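Side-chain contacts in fructuronate-tagaturonate epimerase UxaE from Cohnella laeviribosi in complex with 1 glycerol (Cohnella laeviribosi, PDB 6IL9), which catalyses the interconversion of fructuronate and tagaturonate by epimerisation, probably with the help of a zinc ion bound in its TIM barrel: residues 371-376 and 427-432; 377-380 and 385-388; 391-396 and 454-459. One frame throughout, in Å; residues are numbered along the deposited sequence.

Contact 1 of 3, residues 371-376 and 427-432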
# COMPACT_ATOMS: atom_id res chain seq x y z
N ASN A 371 -7.89 -2.73 -4.99
CA ASN A 371 -8.73 -3.47 -4.07
C ASN A 371 -10.07 -2.77 -3.85
O ASN A 371 -11.10 -3.43 -3.64
CB ASN A 371 -7.95 -3.68 -2.77
CG ASN A 371 -6.63 -4.38 -3.02
OD1 ASN A 371 -6.60 -5.47 -3.58
ND2 ASN A 371 -5.52 -3.75 -2.63
N TRP A 372 -10.06 -1.43 -3.92
CA TRP A 372 -11.30 -0.66 -3.95
C TRP A 372 -12.05 -0.89 -5.26
O TRP A 372 -13.28 -1.02 -5.27
CB TRP A 372 -10.95 0.82 -3.73
CG TRP A 372 -11.74 1.85 -4.49
CD1 TRP A 372 -11.35 2.53 -5.61
CD2 TRP A 372 -13.04 2.35 -4.15
NE1 TRP A 372 -12.33 3.41 -6.01
CE2 TRP A 372 -13.38 3.32 -5.12
CE3 TRP A 372 -13.95 2.08 -3.12
CZ2 TRP A 372 -14.59 4.02 -5.09
CZ3 TRP A 372 -15.15 2.77 -3.09
CH2 TRP A 372 -15.46 3.72 -4.08
N LEU A 373 -11.33 -0.97 -6.39
CA LEU A 373 -12.04 -1.19 -7.64
C LEU A 373 -12.69 -2.57 -7.69
O LEU A 373 -13.73 -2.74 -8.34
CB LEU A 373 -11.10 -1.00 -8.84
CG LEU A 373 -10.66 0.42 -9.16
CD1 LEU A 373 -9.78 0.44 -10.41
CD2 LEU A 373 -11.85 1.38 -9.35
N GLU A 374 -12.11 -3.57 -7.02
CA GLU A 374 -12.80 -4.86 -6.96
C GLU A 374 -14.08 -4.78 -6.14
O GLU A 374 -15.04 -5.50 -6.44
CB GLU A 374 -11.89 -5.93 -6.37
CG GLU A 374 -10.77 -6.36 -7.32
CD GLU A 374 -11.27 -6.85 -8.66
OE1 GLU A 374 -12.31 -7.55 -8.73
OE2 GLU A 374 -10.60 -6.54 -9.68
N ALA A 375 -14.11 -3.92 -5.12
CA ALA A 375 -15.36 -3.71 -4.39
C ALA A 375 -16.39 -3.01 -5.27
O ALA A 375 -17.57 -3.38 -5.27
CB ALA A 375 -15.08 -2.91 -3.11
N VAL A 376 -15.95 -2.01 -6.03
CA VAL A 376 -16.84 -1.35 -6.98
C VAL A 376 -17.38 -2.35 -7.99
O VAL A 376 -18.57 -2.32 -8.34
CB VAL A 376 -16.11 -0.18 -7.67
CG1 VAL A 376 -16.97 0.37 -8.82
CG2 VAL A 376 -15.79 0.92 -6.68
N SER A 427 -18.66 -4.45 -17.00
CA SER A 427 -17.65 -4.31 -18.04
C SER A 427 -16.86 -3.01 -17.90
O SER A 427 -15.71 -2.93 -18.35
CB SER A 427 -18.29 -4.40 -19.43
OG SER A 427 -19.22 -3.35 -19.66
N TYR A 428 -17.45 -1.98 -17.28
CA TYR A 428 -16.70 -0.75 -17.03
C TYR A 428 -15.40 -1.03 -16.27
O TYR A 428 -14.38 -0.37 -16.52
CB TYR A 428 -17.53 0.23 -16.22
CG TYR A 428 -18.59 1.00 -16.97
CD1 TYR A 428 -18.27 1.79 -18.08
CD2 TYR A 428 -19.91 0.97 -16.54
CE1 TYR A 428 -19.25 2.52 -18.74
CE2 TYR A 428 -20.90 1.69 -17.21
CZ TYR A 428 -20.56 2.46 -18.29
OH TYR A 428 -21.56 3.17 -18.92
N MET A 429 -15.44 -1.95 -15.31
CA MET A 429 -14.27 -2.19 -14.47
C MET A 429 -13.21 -3.02 -15.18
O MET A 429 -12.19 -3.37 -14.56
CB MET A 429 -14.69 -2.83 -13.14
CG MET A 429 -15.39 -1.83 -12.19
SD MET A 429 -14.50 -0.30 -11.75
CE MET A 429 -15.11 0.82 -13.02
N ASN A 430 -13.40 -3.30 -16.46
CA ASN A 430 -12.37 -3.86 -17.32
C ASN A 430 -11.77 -2.84 -18.28
O ASN A 430 -10.90 -3.21 -19.06
CB ASN A 430 -12.92 -5.03 -18.14
CG ASN A 430 -13.33 -6.20 -17.28
OD1 ASN A 430 -12.72 -6.46 -16.25
ND2 ASN A 430 -14.39 -6.89 -17.69
N GLU A 431 -12.20 -1.59 -18.23
CA GLU A 431 -11.78 -0.58 -19.20
C GLU A 431 -10.85 0.44 -18.56
O GLU A 431 -11.05 0.84 -17.42
CB GLU A 431 -12.99 0.15 -19.78
CG GLU A 431 -13.96 -0.79 -20.47
CD GLU A 431 -15.31 -0.15 -20.70
OE1 GLU A 431 -15.52 1.01 -20.25
OE2 GLU A 431 -16.17 -0.80 -21.35
N ASN A 432 -9.85 0.89 -19.33
CA ASN A 432 -8.87 1.83 -18.79
C ASN A 432 -9.54 3.06 -18.19
O ASN A 432 -9.26 3.45 -17.05
CB ASN A 432 -7.89 2.28 -19.87
CG ASN A 432 -6.90 1.22 -20.25
OD1 ASN A 432 -6.70 0.24 -19.52
ND2 ASN A 432 -6.26 1.40 -21.40
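The bend in the side chain of M429 carries its sulfur to the two aliphatic residues it meets, L373 and V376. CG of M429 stands anti to the carbonyl carbon (chi1 -73°), and further turns at chi2 and chi3 fold the chain, so that SD rather than the terminal CE makes the approach. On the other side V376 holds CG1 anti to its backbone N (chi1 171°), which leaves that methyl to face the sulfur while CG2 lies over one face of the W372 ring. SD of M429 is 3.9 Å from CG1 of V376 and 4.0 Å from CD2 of L373, both ordinary van der Waals distances. The methionine crosses each of the two side chains at about a right angle. L373 and V376 are three residues apart on helix 369-382, hence on neighbouring turns of one face, and a flexible, unbranched thioether can lie against both.

That helix follows the last strand of the eight-stranded parallel barrel, 363-367, while residues 427-432 lead into helix 432-440. The contact therefore packs the segment before helix 432-440 on the helix that follows the eighth barrel strand, and all three touching residues are buried, which suits their apolar character. Y387 of helix 384-402 packs on both V376 and M429, and L438 of helix 432-440 lies against L373.

Within the second segment, N430 N donates to S427 O at 3.0 Å and E431 N to Y428 O at 3.0 Å, turning the backbone just before E431 takes the N-cap position of helix 432-440. A polar tie to helix 369-382 runs beside the apolar patch, from NH1 of R377 to OD1 of N430. M429 O accepts from R435, whereas the side chain of E431 makes a salt bridge with R415.

Contact 2 of 3, residues 377-380 and 385-388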
# COMPACT_ATOMS: atom_id res chain seq x y z
N ARG A 377 -16.52 -3.26 -8.47
CA ARG A 377 -16.98 -4.28 -9.41
C ARG A 377 -18.08 -5.14 -8.80
O ARG A 377 -19.05 -5.49 -9.48
CB ARG A 377 -15.80 -5.15 -9.84
CG ARG A 377 -16.09 -6.01 -11.04
CD ARG A 377 -15.13 -7.19 -11.11
NE ARG A 377 -13.71 -6.83 -11.21
CZ ARG A 377 -13.11 -6.47 -12.34
NH1 ARG A 377 -13.79 -6.38 -13.47
NH2 ARG A 377 -11.81 -6.18 -12.34
N ILE A 378 -17.96 -5.49 -7.51
CA ILE A 378 -19.04 -6.23 -6.86
C ILE A 378 -20.33 -5.43 -6.87
O ILE A 378 -21.42 -5.98 -7.08
CB ILE A 378 -18.64 -6.62 -5.43
CG1 ILE A 378 -17.50 -7.64 -5.44
CG2 ILE A 378 -19.87 -7.14 -4.64
CD1 ILE A 378 -17.83 -8.93 -6.12
N VAL A 379 -20.25 -4.12 -6.63
CA VAL A 379 -21.44 -3.28 -6.66
C VAL A 379 -22.04 -3.26 -8.06
O VAL A 379 -23.26 -3.38 -8.24
CB VAL A 379 -21.12 -1.85 -6.16
CG1 VAL A 379 -22.33 -0.93 -6.34
CG2 VAL A 379 -20.70 -1.88 -4.70
N ALA A 380 -21.20 -3.11 -9.09
CA ALA A 380 -21.72 -3.16 -10.45
C ALA A 380 -22.45 -4.47 -10.73
O ALA A 380 -23.47 -4.47 -11.43
CB ALA A 380 -20.59 -2.96 -11.46
N GLY A 385 -28.18 -0.35 -9.41
CA GLY A 385 -28.70 0.97 -9.13
C GLY A 385 -27.73 1.83 -8.36
O GLY A 385 -27.60 3.04 -8.62
N LEU A 386 -27.03 1.23 -7.39
CA LEU A 386 -26.01 1.97 -6.64
C LEU A 386 -24.81 2.28 -7.52
O LEU A 386 -24.28 3.39 -7.48
CB LEU A 386 -25.58 1.18 -5.40
CG LEU A 386 -24.47 1.81 -4.56
CD1 LEU A 386 -24.88 3.19 -4.04
CD2 LEU A 386 -24.07 0.90 -3.38
N TYR A 387 -24.38 1.31 -8.34
CA TYR A 387 -23.25 1.57 -9.23
C TYR A 387 -23.53 2.77 -10.13
O TYR A 387 -22.68 3.66 -10.28
CB TYR A 387 -22.91 0.34 -10.08
CG TYR A 387 -21.76 0.71 -10.98
CD1 TYR A 387 -20.44 0.63 -10.52
CD2 TYR A 387 -21.98 1.24 -12.25
CE1 TYR A 387 -19.39 1.03 -11.31
CE2 TYR A 387 -20.93 1.66 -13.04
CZ TYR A 387 -19.63 1.55 -12.56
OH TYR A 387 -18.59 1.97 -13.36
N ARG A 388 -24.71 2.81 -10.75
CA ARG A 388 -25.04 3.92 -11.65
C ARG A 388 -24.96 5.26 -10.94
O ARG A 388 -24.41 6.23 -11.47
CB ARG A 388 -26.44 3.74 -12.25
CG ARG A 388 -26.59 2.55 -13.16
CD ARG A 388 -28.00 2.50 -13.79
NE ARG A 388 -28.14 1.31 -14.62
CZ ARG A 388 -27.79 1.24 -15.90
NH1 ARG A 388 -27.31 2.31 -16.53
NH2 ARG A 388 -27.92 0.10 -16.55
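V379 and A380 offer two bumps of different size to the helix that follows, and L386 and Y387 receive them. The larger is CG1 of V379, which fits the angle between the two neighbouring residues opposite: it lies 3.6 Å from the backbone N of Y387, 3.9 Å from CD2 of L386 and 4.0 Å from CB of Y387. A beta-branched valine suits this place because its methyl sits close to its own helix and fills a shallow hollow without a long reach.

The smaller bump is the methyl of A380. Its CB rests over one face of the Y387 ring, 4.1 Å from the centroid and 28° off the ring normal, a CH-pi contact displaced toward CD1. With CG of Y387 anti to its backbone N (chi1 179°), the ring extends past A380, and chi2 of 84° turns its face to the methyl. Alanine lets the backbones come near, the CA atoms of A380 and Y387 being 5.1 Å apart where helices 369-382 and 384-402 meet across the short turn between them. F461 and L465 of helix 458-467 close over V379 as well.

No hydrogen bond joins the two segments, so their fit depends on dispersion and on burial of apolar surface. The hydroxyl of Y387 is served elsewhere, by ND1 of H391 one turn further on, which lets a tyrosine sit in this largely apolar corner.

Contact 3 of 3, residues 391-396 and 454-459; sequences HQYALE and SSLFRD
Y393 is the residue of helix 384-402 that meets residues 454-459, its ring receiving F457 on a face and L456 obliquely. Two residues before it, H391 turns elsewhere, its ring meeting that of Y428. Y393 itself swings CG anti to its backbone N (chi1 -167°), sending the ring out from the helix. CE2 of F457 comes down 3.5 Å from CG of Y393, displaced toward the rim of that ring. The ring centroids are 5.1 Å apart and the planes stand at 78°, a T-shaped pair in which the phenylalanine supplies the edge and the tyrosine the face. Such a pairing sets the slightly positive C-H rim of one ring against the electron-rich face of the other. Tyrosine suits this partly exposed position because its broad ring offers a face to apolar neighbours, while its hydroxyl is at home near the surface.

L456 adds its CD2 methyl 3.5 Å from CE2 of Y393. Its CG lies over a face of F457, so leucine and phenylalanine approach the tyrosine as one compact apolar surface. These two residues end the loop before helix 458-467, with F457 in the N-cap position. The contact thus lays the start of that helix against helix 384-402, within the helical region that follows the last barrel strand. L445 of helix 442-446 touches the side chains of both Y393 and F457.

Next along the first segment, A394 packs its small methyl on L437 of helix 432-440. On the facing segment, a serine suits position 455 because its short hydroxyl can reach forward to the first turn: OG of S455 accepts from D459 N at 3.1 Å, with an N-H...O angle of 162°, and makes a weak bond to OD2 of D459.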
# COMPACT_ATOMS: atom_id res chain seq x y z
N HIS A 391 -21.21 5.99 -10.31
CA HIS A 391 -20.49 6.28 -11.55
C HIS A 391 -20.84 7.68 -12.04
O HIS A 391 -19.95 8.47 -12.40
CB HIS A 391 -20.84 5.20 -12.58
CG HIS A 391 -20.25 5.38 -13.95
ND1 HIS A 391 -19.47 4.41 -14.55
CD2 HIS A 391 -20.39 6.37 -14.86
CE1 HIS A 391 -19.13 4.81 -15.76
NE2 HIS A 391 -19.67 6.00 -15.98
N GLN A 392 -22.13 8.04 -12.01
CA GLN A 392 -22.54 9.36 -12.46
C GLN A 392 -21.96 10.46 -11.58
O GLN A 392 -21.53 11.51 -12.07
CB GLN A 392 -24.07 9.44 -12.50
CG GLN A 392 -24.60 10.65 -13.27
CD GLN A 392 -24.08 10.73 -14.70
OE1 GLN A 392 -24.19 9.76 -15.47
NE2 GLN A 392 -23.53 11.88 -15.07
N TYR A 393 -21.93 10.22 -10.26
CA TYR A 393 -21.34 11.19 -9.34
C TYR A 393 -19.86 11.36 -9.61
O TYR A 393 -19.35 12.49 -9.62
CB TYR A 393 -21.58 10.72 -7.90
CG TYR A 393 -21.30 11.74 -6.81
CD1 TYR A 393 -20.05 11.84 -6.22
CD2 TYR A 393 -22.32 12.56 -6.33
CE1 TYR A 393 -19.79 12.74 -5.22
CE2 TYR A 393 -22.07 13.46 -5.32
CZ TYR A 393 -20.82 13.56 -4.77
OH TYR A 393 -20.57 14.46 -3.76
N ALA A 394 -19.15 10.25 -9.85
CA ALA A 394 -17.74 10.33 -10.20
C ALA A 394 -17.53 11.18 -11.45
O ALA A 394 -16.61 12.00 -11.50
CB ALA A 394 -17.19 8.92 -10.40
N LEU A 395 -18.37 10.98 -12.47
CA LEU A 395 -18.28 11.81 -13.68
C LEU A 395 -18.45 13.27 -13.34
O LEU A 395 -17.72 14.13 -13.85
CB LEU A 395 -19.35 11.39 -14.68
CG LEU A 395 -19.11 10.15 -15.54
CD1 LEU A 395 -20.40 9.77 -16.28
CD2 LEU A 395 -17.97 10.38 -16.52
N GLU A 396 -19.41 13.58 -12.47
CA GLU A 396 -19.72 14.97 -12.16
C GLU A 396 -18.63 15.65 -11.36
O GLU A 396 -18.53 16.89 -11.41
CB GLU A 396 -21.05 15.04 -11.41
CG GLU A 396 -22.25 14.77 -12.31
CD GLU A 396 -23.54 14.55 -11.53
OE1 GLU A 396 -23.52 14.68 -10.28
OE2 GLU A 396 -24.56 14.25 -12.17
N SER A 454 -26.59 12.78 6.02
CA SER A 454 -26.42 11.34 5.92
C SER A 454 -25.57 11.01 4.69
O SER A 454 -25.39 11.83 3.79
CB SER A 454 -27.77 10.63 5.83
OG SER A 454 -28.51 11.06 4.71
N SER A 455 -25.05 9.78 4.66
CA SER A 455 -24.16 9.41 3.56
C SER A 455 -24.96 9.23 2.28
O SER A 455 -26.09 8.73 2.29
CB SER A 455 -23.37 8.15 3.89
OG SER A 455 -24.15 6.99 3.70
N LEU A 456 -24.37 9.67 1.16
CA LEU A 456 -25.03 9.54 -0.13
C LEU A 456 -24.85 8.14 -0.70
O LEU A 456 -25.79 7.57 -1.26
CB LEU A 456 -24.49 10.61 -1.09
CG LEU A 456 -25.17 10.80 -2.44
CD1 LEU A 456 -26.66 11.14 -2.32
CD2 LEU A 456 -24.45 11.89 -3.24
N PHE A 457 -23.65 7.56 -0.56
CA PHE A 457 -23.39 6.21 -1.03
C PHE A 457 -22.78 5.28 0.01
O PHE A 457 -22.95 4.06 -0.13
CB PHE A 457 -22.44 6.22 -2.24
CG PHE A 457 -22.77 7.24 -3.28
CD1 PHE A 457 -23.93 7.13 -4.02
CD2 PHE A 457 -21.91 8.29 -3.52
CE1 PHE A 457 -24.24 8.07 -4.98
CE2 PHE A 457 -22.21 9.24 -4.47
CZ PHE A 457 -23.38 9.13 -5.21
N ARG A 458 -22.09 5.80 1.01
CA ARG A 458 -21.15 4.98 1.78
C ARG A 458 -21.86 3.88 2.56
O ARG A 458 -21.40 2.73 2.58
CB ARG A 458 -20.33 5.86 2.71
CG ARG A 458 -19.28 5.10 3.48
CD ARG A 458 -18.53 6.03 4.41
NE ARG A 458 -17.44 5.36 5.09
CZ ARG A 458 -17.59 4.57 6.15
NH1 ARG A 458 -18.79 4.36 6.66
NH2 ARG A 458 -16.53 4.00 6.71
N ASP A 459 -22.98 4.20 3.21
CA ASP A 459 -23.66 3.19 4.02
C ASP A 459 -24.18 2.05 3.15
O ASP A 459 -24.00 0.87 3.48
CB ASP A 459 -24.81 3.82 4.81
CG ASP A 459 -24.32 4.77 5.87
OD1 ASP A 459 -23.21 4.54 6.40
OD2 ASP A 459 -25.04 5.75 6.17

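In the fold
All three contacts lie in the helical region after barrel strand 363-367, on one side of the chain's centre. Contacts 1 and 2 share helix 369-382 and have centres about 10 Å apart; contacts 2 and 3 share helix 384-402, with centres about 11 Å apart, and the centres of contacts 1 and 3 are about 16 Å apart. Along the chain, contact 2 is nested within the loop closed by contact 1, contact 3 follows contact 2, and contacts 1 and 3 interlock because their segments alternate. L386 of contact 2 packs on F457 of contact 3. The three contacts touch one another and so link helices 369-382, 384-402 and 458-467 with the segment before helix 432-440.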